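Local coordinates for uncharacterized protein (Bombyx mori, PDB 5AZ0) that probably reduces carbonyl groups of aldehydes and ketones, as an oxidoreductase of the aldo-keto reductase family with a TIM-barrel fold, at residues A[69-72]-A[77-80]. Residues are numbered along the deposited sequence; the frame is centred on the assembly and turned at random.
Sequences IDTA and VEPE
Thr71, the first residue beyond strand 68-70, points toward the start of helix 78-90 and uses its two branches differently. Its methyl CG2 lies 4.0 Å from Glu78 CG, a van der Waals contact between aliphatic parts of two polar residues. Its hydroxyl OG1, set anti to the backbone N (chi1 -163°), lies 4.3 Å from Val77 CG2 and is hydrogen-bonded to Thr24 OG1, just past the end of the neighbouring strand 22-23. A beta-branched residue with one polar and one apolar arm suits this buried place, where both kinds of neighbour occur. Strand, turn and helix here open a beta-alpha-beta unit, strand 68-70, helix 78-90 and strand 100-105, within the (beta/alpha)8 barrel of aldo-keto reductases; Val77 is the N-cap residue, its apolar branches suited to a buried place against Ile51 of helix 51-64. At Ala72 the backbone does the touching, since its methyl, small enough to fit against Lys104 and His137, is directed away from the helix. Glu78 passes alongside the Ala72 carbonyl, with CG 3.6 Å from Ala72 O and OE2 3.5 Å from Ala72 C, and no hydrogen bond joins the two segments. Its aliphatic stem serves the Thr71 methyl, while the extended chain beyond CG (chi2 167°) carries the buried carboxylate to its partners: OE1 forms a salt bridge with Arg125, and OE2 is gripped by the hydroxyls of Thr103 and Ser122. An alanine in place of Glu78 is likely to deprive Arg125, Thr103 and Ser122 of this carboxylate and open a gap beside the Ala72 carbonyl.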
loop_
_atom_site.group_PDB
_atom_site.type_symbol
_atom_site.label_atom_id
_atom_site.label_comp_id
_atom_site.label_asym_id
_atom_site.label_seq_id
_atom_site.Cartn_x
_atom_site.Cartn_y
_atom_site.Cartn_z
ATOM N N ILE A 69 -8.076 -5.555 1.779
ATOM C CA ILE A 69 -7.170 -6.313 0.964
ATOM C C ILE A 69 -6.523 -5.407 -0.103
ATOM O O ILE A 69 -7.207 -4.823 -0.906
ATOM C CB ILE A 69 -7.941 -7.442 0.221
ATOM C CG1 ILE A 69 -8.629 -8.385 1.190
ATOM C CG2 ILE A 69 -6.977 -8.256 -0.645
ATOM C CD1 ILE A 69 -9.665 -9.257 0.472
ATOM N N ASP A 70 -5.198 -5.368 -0.141
ATOM C CA ASP A 70 -4.464 -4.476 -1.029
ATOM C C ASP A 70 -3.846 -5.302 -2.078
ATOM O O ASP A 70 -3.053 -6.221 -1.761
ATOM C CB ASP A 70 -3.358 -3.727 -0.243
ATOM C CG ASP A 70 -2.610 -2.717 -1.105
ATOM O OD1 ASP A 70 -3.173 -1.605 -1.299
ATOM O OD2 ASP A 70 -1.462 -3.063 -1.581
ATOM N N THR A 71 -4.230 -5.082 -3.327
ATOM C CA THR A 71 -3.543 -5.773 -4.355
ATOM C C THR A 71 -3.270 -4.852 -5.532
ATOM O O THR A 71 -3.488 -3.666 -5.436
ATOM C CB THR A 71 -4.297 -7.089 -4.783
ATOM O OG1 THR A 71 -3.375 -7.918 -5.501
ATOM C CG2 THR A 71 -5.492 -6.824 -5.638
ATOM N N ALA A 72 -2.800 -5.426 -6.634
ATOM C CA ALA A 72 -2.418 -4.649 -7.825
ATOM C C ALA A 72 -2.338 -5.546 -9.076
ATOM O O ALA A 72 -2.033 -6.665 -8.931
ATOM C CB ALA A 72 -1.071 -3.947 -7.606
ATOM N N VAL A 77 -1.367 -11.850 -8.734
ATOM C CA VAL A 77 -2.216 -12.769 -8.042
ATOM C C VAL A 77 -3.692 -12.325 -7.968
ATOM O O VAL A 77 -4.440 -12.882 -7.177
ATOM C CB VAL A 77 -1.659 -13.036 -6.607
ATOM C CG1 VAL A 77 -0.331 -13.769 -6.729
ATOM C CG2 VAL A 77 -1.490 -11.739 -5.763
ATOM N N GLU A 78 -4.138 -11.343 -8.760
ATOM C CA GLU A 78 -5.560 -10.911 -8.643
ATOM C C GLU A 78 -6.550 -12.070 -8.853
ATOM O O GLU A 78 -7.531 -12.188 -8.098
ATOM C CB GLU A 78 -5.874 -9.777 -9.621
ATOM C CG GLU A 78 -5.167 -8.439 -9.273
ATOM C CD GLU A 78 -5.226 -7.432 -10.401
ATOM O OE1 GLU A 78 -4.881 -7.835 -11.514
ATOM O OE2 GLU A 78 -5.627 -6.241 -10.197
ATOM N N PRO A 79 -6.307 -12.955 -9.855
ATOM C CA PRO A 79 -7.290 -14.091 -10.055
ATOM C C PRO A 79 -7.415 -14.933 -8.804
ATOM O O PRO A 79 -8.506 -15.171 -8.304
ATOM C CB PRO A 79 -6.699 -14.843 -11.274
ATOM C CG PRO A 79 -5.879 -13.783 -11.973
ATOM C CD PRO A 79 -5.229 -13.034 -10.852
ATOM N N GLU A 80 -6.294 -15.244 -8.177
ATOM C CA GLU A 80 -6.342 -16.070 -6.967
ATOM C C GLU A 80 -6.973 -15.342 -5.781
ATOM O O GLU A 80 -7.677 -15.953 -4.954
ATOM C CB GLU A 80 -4.945 -16.543 -6.578
ATOM C CG GLU A 80 -4.253 -17.478 -7.576
ATOM C CD GLU A 80 -3.397 -16.769 -8.657
ATOM O OE1 GLU A 80 -3.696 -15.645 -9.158
ATOM O OE2 GLU A 80 -2.395 -17.368 -9.049
#